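Local atomic coordinates of farnesyl diphosphate synthase (Rhodobacter capsulatus, PDB entry 3M0G), a protein that probably joins isopentenyl diphosphate to an allylic diphosphate such as farnesyl diphosphate, using magnesium, to build longer isoprenoid diphosphates. Residues V70-A75 against T116-L121; D82-D87 against T97-W102; V134-A139 against G190-G195. All coordinates share one frame; numbering follows the deposited sequence.

Interaction 1: V70-A75 against T116-L121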
loop_
_atom_site.group_PDB
_atom_site.type_symbol
_atom_site.label_atom_id
_atom_site.label_comp_id
_atom_site.label_asym_id
_atom_site.label_seq_id
_atom_site.Cartn_x
_atom_site.Cartn_y
_atom_site.Cartn_z
ATOM N N VAL B 70 8.887 -7.695 0.243
ATOM C CA VAL B 70 9.745 -6.723 -0.433
ATOM C C VAL B 70 9.765 -6.913 -1.942
ATOM O O VAL B 70 9.822 -5.934 -2.674
ATOM C CB VAL B 70 11.201 -6.566 0.196
ATOM C CG1 VAL B 70 12.118 -7.747 -0.102
ATOM C CG2 VAL B 70 11.856 -5.272 -0.242
ATOM N N GLU B 71 9.703 -8.164 -2.400
ATOM C CA GLU B 71 9.595 -8.424 -3.839
ATOM C C GLU B 71 8.241 -7.975 -4.391
ATOM O O GLU B 71 8.153 -7.406 -5.490
ATOM C CB GLU B 71 9.850 -9.894 -4.137
ATOM C CG GLU B 71 11.299 -10.300 -4.001
ATOM C CD GLU B 71 12.204 -9.601 -5.021
ATOM O OE1 GLU B 71 11.843 -9.555 -6.215
ATOM O OE2 GLU B 71 13.279 -9.106 -4.614
ATOM N N ALA B 72 7.185 -8.219 -3.617
ATOM C CA ALA B 72 5.858 -7.699 -3.951
ATOM C C ALA B 72 5.849 -6.179 -4.068
ATOM O O ALA B 72 5.289 -5.630 -5.015
ATOM C CB ALA B 72 4.827 -8.160 -2.926
ATOM N N LEU B 73 6.454 -5.498 -3.090
ATOM C CA LEU B 73 6.476 -4.045 -3.073
ATOM C C LEU B 73 7.290 -3.554 -4.290
ATOM O O LEU B 73 6.890 -2.605 -4.973
ATOM C CB LEU B 73 7.037 -3.518 -1.722
ATOM C CG LEU B 73 6.747 -2.094 -1.179
ATOM C CD1 LEU B 73 7.196 -1.022 -2.147
ATOM C CD2 LEU B 73 5.254 -1.875 -0.802
ATOM N N HIS B 74 8.414 -4.206 -4.563
ATOM C CA HIS B 74 9.254 -3.812 -5.707
ATOM C C HIS B 74 8.483 -3.982 -7.007
ATOM O O HIS B 74 8.515 -3.096 -7.889
ATOM C CB HIS B 74 10.542 -4.629 -5.743
ATOM C CG HIS B 74 11.467 -4.243 -6.853
ATOM N ND1 HIS B 74 11.923 -5.144 -7.793
ATOM C CD2 HIS B 74 12.028 -3.057 -7.170
ATOM C CE1 HIS B 74 12.725 -4.525 -8.639
ATOM N NE2 HIS B 74 12.797 -3.254 -8.292
ATOM N N ALA B 75 7.757 -5.102 -7.103
ATOM C CA ALA B 75 7.033 -5.454 -8.332
ATOM C C ALA B 75 5.999 -4.394 -8.651
ATOM O O ALA B 75 5.878 -3.949 -9.793
ATOM C CB ALA B 75 6.367 -6.798 -8.197
ATOM N N THR B 116 -0.691 -3.824 -1.506
ATOM C CA THR B 116 -1.543 -4.390 -0.465
ATOM C C THR B 116 -1.071 -5.793 -0.092
ATOM O O THR B 116 -1.042 -6.152 1.081
ATOM C CB THR B 116 -3.040 -4.472 -0.923
ATOM O OG1 THR B 116 -3.467 -3.199 -1.410
ATOM C CG2 THR B 116 -3.918 -4.849 0.255
ATOM N N LEU B 117 -0.707 -6.586 -1.096
ATOM C CA LEU B 117 -0.162 -7.924 -0.847
ATOM C C LEU B 117 1.111 -7.890 0.008
ATOM O O LEU B 117 1.255 -8.725 0.939
ATOM C CB LEU B 117 0.098 -8.684 -2.170
ATOM C CG LEU B 117 0.432 -10.182 -2.058
ATOM C CD1 LEU B 117 -0.742 -10.969 -1.450
ATOM C CD2 LEU B 117 0.745 -10.752 -3.436
ATOM N N ALA B 118 2.041 -6.993 -0.336
ATOM C CA ALA B 118 3.280 -6.790 0.432
ATOM C C ALA B 118 3.019 -6.611 1.940
ATOM O O ALA B 118 3.648 -7.277 2.770
ATOM C CB ALA B 118 4.085 -5.593 -0.097
ATOM N N PHE B 119 2.108 -5.717 2.281
ATOM C CA PHE B 119 1.711 -5.474 3.687
ATOM C C PHE B 119 1.031 -6.664 4.371
ATOM O O PHE B 119 1.236 -6.902 5.583
ATOM C CB PHE B 119 0.915 -4.158 3.816
ATOM C CG PHE B 119 1.796 -2.934 3.759
ATOM C CD1 PHE B 119 2.633 -2.616 4.837
ATOM C CD2 PHE B 119 1.831 -2.135 2.624
ATOM C CE1 PHE B 119 3.482 -1.516 4.785
ATOM C CE2 PHE B 119 2.682 -1.005 2.553
ATOM C CZ PHE B 119 3.486 -0.687 3.645
ATOM N N GLU B 120 0.257 -7.426 3.600
ATOM C CA GLU B 120 -0.482 -8.566 4.134
ATOM C C GLU B 120 0.538 -9.622 4.540
ATOM O O GLU B 120 0.460 -10.220 5.610
ATOM C CB GLU B 120 -1.425 -9.133 3.070
ATOM C CG GLU B 120 -2.252 -10.338 3.543
ATOM C CD GLU B 120 -3.507 -10.568 2.700
ATOM O OE1 GLU B 120 -3.390 -11.012 1.532
ATOM O OE2 GLU B 120 -4.617 -10.325 3.215
ATOM N N LEU B 121 1.500 -9.829 3.654
ATOM C CA LEU B 121 2.620 -10.738 3.877
ATOM C C LEU B 121 3.386 -10.477 5.165
ATOM O O LEU B 121 3.837 -11.412 5.800
ATOM C CB LEU B 121 3.569 -10.671 2.680
ATOM C CG LEU B 121 2.923 -11.300 1.453
ATOM C CD1 LEU B 121 3.735 -10.979 0.220
ATOM C CD2 LEU B 121 2.826 -12.778 1.689
#
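Ala-118 sets its methyl against the methyl of Ala-72, with 3.9 Å between the two CB atoms. Both point toward the other helix. The same Ala-118 methyl also reaches the next residue: its CB lies 3.8 Å from the backbone N of Leu-73. It therefore sits over main chain as well as side chain. These small residues let the helices come close, and the segment axes approach to 7.8 Å. The two segments run antiparallel, at 168° between their directions. They belong to helices 60-81 and 104-121, part of the all-alpha isoprenoid synthase fold. Larger side chains fill the two flanks of the alanine pair. On one flank Leu-121 extends its CD1 branch to 4.4 Å from Ala-72 CB. On the other flank lies Leu-73. Its CG is anti to the backbone N (chi1 -158°), which carries the branch end forward beside the second helix. There CD2 touches the Ala-118 methyl and then meets the Phe-119 ring obliquely, 4.3 Å from CE2. Beyond the pair, Leu-73 also packs on Leu-140 and Ser-144 of helix 130-144. The Phe-119 ring stacks with Phe-119 of the second subunit, which places this helix face at the dimer interface.

Interaction 2: D82-D87 against T97-W102. Unlike the reference sequence in segment 97-102: Lys-100 (reference Arg).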
loop_
_atom_site.group_PDB
_atom_site.type_symbol
_atom_site.label_atom_id
_atom_site.label_comp_id
_atom_site.label_asym_id
_atom_site.label_seq_id
_atom_site.Cartn_x
_atom_site.Cartn_y
_atom_site.Cartn_z
ATOM N N ASP B 82 6.507 1.821 -15.249
ATOM C CA ASP B 82 6.474 1.522 -16.685
ATOM C C ASP B 82 5.331 2.203 -17.418
ATOM O O ASP B 82 5.369 2.306 -18.643
ATOM C CB ASP B 82 6.398 0.008 -16.923
ATOM C CG ASP B 82 7.633 -0.711 -16.454
ATOM O OD1 ASP B 82 8.662 -0.032 -16.218
ATOM O OD2 ASP B 82 7.580 -1.949 -16.279
HETATM N N MSE B 83 4.322 2.681 -16.684
HETATM C CA MSE B 83 3.146 3.278 -17.338
HETATM C C MSE B 83 3.502 4.522 -18.163
HETATM O O MSE B 83 4.460 5.229 -17.827
HETATM C CB MSE B 83 2.023 3.590 -16.335
HETATM C CG MSE B 83 1.363 2.383 -15.722
HETATM SE SE MSE B 83 -0.019 2.883 -14.427
HETATM C CE MSE B 83 0.940 4.260 -13.480
ATOM N N PRO B 84 2.715 4.794 -19.230
ATOM C CA PRO B 84 2.969 5.873 -20.201
ATOM C C PRO B 84 3.215 7.239 -19.556
ATOM O O PRO B 84 4.134 7.946 -19.962
ATOM C CB PRO B 84 1.695 5.886 -21.053
ATOM C CG PRO B 84 1.204 4.459 -20.980
ATOM C CD PRO B 84 1.476 4.057 -19.560
ATOM N N CYS B 85 2.416 7.596 -18.551
ATOM C CA CYS B 85 2.554 8.898 -17.887
ATOM C C CYS B 85 3.775 8.946 -16.973
ATOM O O CYS B 85 4.128 9.994 -16.463
ATOM C CB CYS B 85 1.284 9.248 -17.104
ATOM S SG CYS B 85 0.990 8.152 -15.721
HETATM N N MSE B 86 4.410 7.795 -16.766
HETATM C CA MSE B 86 5.605 7.714 -15.955
HETATM C C MSE B 86 6.802 7.505 -16.886
HETATM O O MSE B 86 7.130 8.389 -17.681
HETATM C CB MSE B 86 5.463 6.580 -14.928
HETATM C CG MSE B 86 4.307 6.773 -13.925
HETATM SE SE MSE B 86 4.905 7.740 -12.317
HETATM C CE MSE B 86 6.087 6.415 -11.701
ATOM N N ASP B 87 7.432 6.337 -16.811
ATOM C CA ASP B 87 8.592 6.029 -17.643
ATOM C C ASP B 87 8.251 5.547 -19.045
ATOM O O ASP B 87 9.113 5.590 -19.927
ATOM C CB ASP B 87 9.495 4.997 -16.961
ATOM C CG ASP B 87 10.022 5.471 -15.627
ATOM O OD1 ASP B 87 9.857 6.669 -15.272
ATOM O OD2 ASP B 87 10.603 4.629 -14.931
ATOM N N THR B 97 5.195 -5.111 -21.036
ATOM C CA THR B 97 4.921 -4.675 -19.670
ATOM C C THR B 97 3.475 -4.980 -19.327
ATOM O O THR B 97 2.705 -5.423 -20.188
ATOM C CB THR B 97 5.230 -3.171 -19.455
ATOM O OG1 THR B 97 4.645 -2.406 -20.515
ATOM C CG2 THR B 97 6.735 -2.937 -19.412
ATOM N N VAL B 98 3.100 -4.771 -18.067
ATOM C CA VAL B 98 1.734 -5.094 -17.648
ATOM C C VAL B 98 0.727 -4.227 -18.389
ATOM O O VAL B 98 -0.284 -4.728 -18.883
ATOM C CB VAL B 98 1.537 -4.968 -16.142
ATOM C CG1 VAL B 98 0.042 -4.988 -15.794
ATOM C CG2 VAL B 98 2.262 -6.104 -15.436
ATOM N N HIS B 99 1.013 -2.931 -18.460
ATOM C CA HIS B 99 0.106 -1.984 -19.096
ATOM C C HIS B 99 -0.010 -2.254 -20.617
ATOM O O HIS B 99 -1.047 -1.981 -21.208
ATOM C CB HIS B 99 0.494 -0.543 -18.773
ATOM C CG HIS B 99 1.507 0.042 -19.705
ATOM N ND1 HIS B 99 2.864 -0.045 -19.486
ATOM C CD2 HIS B 99 1.354 0.737 -20.855
ATOM C CE1 HIS B 99 3.504 0.561 -20.468
ATOM N NE2 HIS B 99 2.610 1.045 -21.310
ATOM N N LYS B 100 1.037 -2.805 -21.225
ATOM C CA LYS B 100 0.976 -3.233 -22.634
ATOM C C LYS B 100 0.238 -4.558 -22.841
ATOM O O LYS B 100 -0.489 -4.708 -23.809
ATOM C CB LYS B 100 2.376 -3.312 -23.265
ATOM C CG LYS B 100 3.110 -1.985 -23.311
ATOM C CD LYS B 100 2.417 -0.984 -24.232
ATOM C CE LYS B 100 2.861 -1.184 -25.679
ATOM N NZ LYS B 100 2.634 0.038 -26.502
ATOM N N LYS B 101 0.444 -5.521 -21.946
ATOM C CA LYS B 101 -0.187 -6.847 -22.060
ATOM C C LYS B 101 -1.669 -6.842 -21.651
ATOM O O LYS B 101 -2.472 -7.611 -22.194
ATOM C CB LYS B 101 0.624 -7.894 -21.277
ATOM C CG LYS B 101 0.120 -9.338 -21.397
ATOM C CD LYS B 101 1.100 -10.341 -20.796
ATOM C CE LYS B 101 0.498 -11.746 -20.736
ATOM N NZ LYS B 101 0.381 -12.392 -22.084
ATOM N N TRP B 102 -2.041 -5.989 -20.699
ATOM C CA TRP B 102 -3.461 -5.801 -20.398
ATOM C C TRP B 102 -3.926 -4.407 -20.863
ATOM O O TRP B 102 -4.206 -4.199 -22.048
ATOM C CB TRP B 102 -3.739 -6.085 -18.913
ATOM C CG TRP B 102 -3.667 -7.568 -18.552
ATOM C CD1 TRP B 102 -4.711 -8.453 -18.511
ATOM C CD2 TRP B 102 -2.486 -8.332 -18.229
ATOM N NE1 TRP B 102 -4.260 -9.707 -18.159
ATOM C CE2 TRP B 102 -2.900 -9.660 -17.983
ATOM C CE3 TRP B 102 -1.126 -8.017 -18.110
ATOM C CZ2 TRP B 102 -1.998 -10.678 -17.619
ATOM C CZ3 TRP B 102 -0.224 -9.035 -17.744
ATOM C CH2 TRP B 102 -0.672 -10.349 -17.518
HETATM O O HOH W 1 5.045 -3.467 -16.050
#
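Pro-84 brings its CD over one face of the His-99 imidazole, toward the rim, the two side chains coming from opposite directions. The loop 82-87 holds part of the sequence DDxxxxD, formed by Asp-81, Asp-82 and Asp-87. This is the first aspartate-rich motif of polyprenyl synthases, which in relatives binds the magnesium ions that hold the allylic diphosphate. The Pro-84 CD sits 3.8 Å from the centroid of the His-99 ring, 22° off the normal, a CH-pi contact. The Met-83 CA makes a second one on the same face, 4.2 Å from the same centroid. Lys-100 CG lies over the rim of the opposite face, so the imidazole sits between the loop and the side chain of the next residue. The ring gets there because CG of His-99 stands between the backbone N and the carbonyl carbon (chi1 87°). At the ring's other end, CE1 of His-99 comes within 3.1 Å of the Asp-82 backbone O, met obliquely. With an alanine in place of His-99, Pro-84 CD and Met-83 CA would lose the ring face they rest on, and the loop would probably be freer to shift. Met-83 to Met-86 form a type I beta turn, with Met-86 N bonded to Met-83 O.

The Asp-82 and Thr-97 side chains cross at a slant. The CG2 methyl of Thr-97 lies 3.4 Å from Asp-82 OD2. Thr-97 is the N-cap of helix 98-101, and its OG1 is hydrogen-bonded to Asp-89 O. Asp-82 OD1 forms a salt bridge with Arg-92. A water completes the contact: it donates to Asp-82 OD2 at 3.0 Å and accepts from Val-98 N at 3.1 Å.

Interaction 3: V134-A139 against G190-G195. Unlike the reference sequence in segment 190-195: Leu-193 (reference Ile).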
loop_
_atom_site.group_PDB
_atom_site.type_symbol
_atom_site.label_atom_id
_atom_site.label_comp_id
_atom_site.label_asym_id
_atom_site.label_seq_id
_atom_site.Cartn_x
_atom_site.Cartn_y
_atom_site.Cartn_z
ATOM N N VAL B 134 4.866 -5.948 13.553
ATOM C CA VAL B 134 4.460 -4.554 13.424
ATOM C C VAL B 134 5.673 -3.663 13.129
ATOM O O VAL B 134 5.546 -2.707 12.414
ATOM C CB VAL B 134 3.644 -4.050 14.643
ATOM C CG1 VAL B 134 4.545 -3.748 15.859
ATOM C CG2 VAL B 134 2.842 -2.809 14.266
ATOM N N ALA B 135 6.836 -3.982 13.692
ATOM C CA ALA B 135 8.059 -3.230 13.384
ATOM C C ALA B 135 8.411 -3.449 11.915
ATOM O O ALA B 135 8.973 -2.564 11.272
ATOM C CB ALA B 135 9.203 -3.664 14.294
ATOM N N LEU B 136 8.103 -4.644 11.398
ATOM C CA LEU B 136 8.302 -4.953 9.978
ATOM C C LEU B 136 7.410 -4.079 9.064
ATOM O O LEU B 136 7.908 -3.487 8.102
ATOM C CB LEU B 136 8.119 -6.459 9.702
ATOM C CG LEU B 136 8.670 -6.920 8.348
ATOM C CD1 LEU B 136 10.190 -6.928 8.393
ATOM C CD2 LEU B 136 8.113 -8.294 7.980
ATOM N N VAL B 137 6.115 -3.979 9.392
ATOM C CA VAL B 137 5.144 -3.126 8.677
ATOM C C VAL B 137 5.551 -1.652 8.718
ATOM O O VAL B 137 5.513 -0.975 7.684
ATOM C CB VAL B 137 3.671 -3.291 9.236
ATOM C CG1 VAL B 137 2.688 -2.273 8.621
ATOM C CG2 VAL B 137 3.175 -4.717 9.028
ATOM N N ALA B 138 5.917 -1.154 9.907
ATOM C CA ALA B 138 6.334 0.244 10.055
ATOM C C ALA B 138 7.550 0.532 9.173
ATOM O O ALA B 138 7.609 1.555 8.514
ATOM C CB ALA B 138 6.630 0.596 11.529
ATOM N N ALA B 139 8.496 -0.399 9.151
ATOM C CA ALA B 139 9.728 -0.235 8.396
ATOM C C ALA B 139 9.477 -0.251 6.899
ATOM O O ALA B 139 10.091 0.521 6.181
ATOM C CB ALA B 139 10.759 -1.310 8.796
ATOM N N GLY B 190 16.190 -8.773 8.502
ATOM C CA GLY B 190 16.751 -9.842 9.361
ATOM C C GLY B 190 16.942 -9.387 10.806
ATOM O O GLY B 190 16.654 -10.138 11.744
ATOM N N ALA B 191 17.408 -8.153 10.987
ATOM C CA ALA B 191 17.542 -7.577 12.326
ATOM C C ALA B 191 16.171 -7.333 12.996
ATOM O O ALA B 191 16.023 -7.600 14.189
ATOM C CB ALA B 191 18.376 -6.319 12.291
ATOM N N ILE B 192 15.183 -6.838 12.235
ATOM C CA ILE B 192 13.800 -6.665 12.747
ATOM C C ILE B 192 13.225 -7.970 13.288
ATOM O O ILE B 192 12.700 -7.998 14.407
ATOM C CB ILE B 192 12.840 -6.031 11.688
ATOM C CG1 ILE B 192 13.322 -4.622 11.346
ATOM C CG2 ILE B 192 11.358 -6.008 12.186
ATOM C CD1 ILE B 192 12.776 -4.030 10.036
ATOM N N LEU B 193 13.351 -9.051 12.516
ATOM C CA LEU B 193 12.788 -10.337 12.894
ATOM C C LEU B 193 13.528 -10.982 14.073
ATOM O O LEU B 193 12.992 -11.879 14.715
ATOM C CB LEU B 193 12.737 -11.311 11.697
ATOM C CG LEU B 193 11.988 -10.941 10.405
ATOM C CD1 LEU B 193 12.098 -12.070 9.375
ATOM C CD2 LEU B 193 10.521 -10.557 10.633
ATOM N N ALA B 194 14.749 -10.521 14.352
ATOM C CA ALA B 194 15.534 -11.046 15.466
ATOM C C ALA B 194 15.452 -10.139 16.695
ATOM O O ALA B 194 15.995 -10.469 17.730
ATOM C CB ALA B 194 16.998 -11.233 15.046
ATOM N N GLY B 195 14.770 -9.005 16.569
ATOM C CA GLY B 195 14.713 -7.996 17.630
ATOM C C GLY B 195 16.071 -7.417 18.012
ATOM O O GLY B 195 16.290 -7.037 19.171
#
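Ile-192 is the main bump of this contact, and it enters a shallow hollow formed by Ala-135, Leu-136 and Ala-139. Its two branches split the work. The CG2 methyl lies 3.8 Å from Ala-135 CB and also presses on the backbone, 3.6 Å from Leu-136 N. The longer arm runs toward the next turn, where CD1 of Ile-192 lies 3.6 Å from Ala-139 CB. The first torsion explains the split: CG1 is anti to the carbonyl carbon (chi1 -63°), while CG2 is anti to the backbone N. The hollow has a low floor because two of its three residues are alanines, one helical turn apart. Leu-136 forms its raised wall. Its side chain crosses that of Ile-192 at about a right angle, and its CD1 meets the CG2 of Ile-192 at 4.1 Å.

The two helices, 130-144 and 168-194, belong to the all-alpha bundle of the isoprenoid synthase fold. Their segments run roughly antiparallel, at 151°, with axes 9.5 Å apart. Leu-193 adds a second, smaller bump beside Ile-192. Its CD2 reaches the other branch of the Leu-136 wall, 4.2 Å from CD2 of Leu-136. Two turns before Ile-192, Phe-185 packs on both Leu-136 and Ala-139. The contact lies near the C-terminal end of helix 168-194. Here Gly-195 has a positive phi in a Schellman motif, and its N is bonded to Ile-192 O. On the far side of helix 130-144, Val-134, Val-137 and Ala-138 pack on Thr-123 of the second subunit.

From the N terminus, helix 60-81 carries the first segment, 70-75, and ends just before the aspartate-rich loop 82-87. Interaction 2 closes the short hairpin region that follows, bringing 97-102 back beside that loop. Interaction 1 closes later, when helix 104-121 returns antiparallel to helix 60-81, so the whole of interaction 2 falls within its span. Interaction 3 opens only afterwards and is in series with both. It ties helix 130-144 to the end of helix 168-194. Interactions 1 and 3 touch, where Phe-119 CE1 lies 3.6 Å from Val-137 O. Interactions 2 and 3 lie on opposite sides of the chain's centre, their centres about 33 Å apart. All three reach the second subunit.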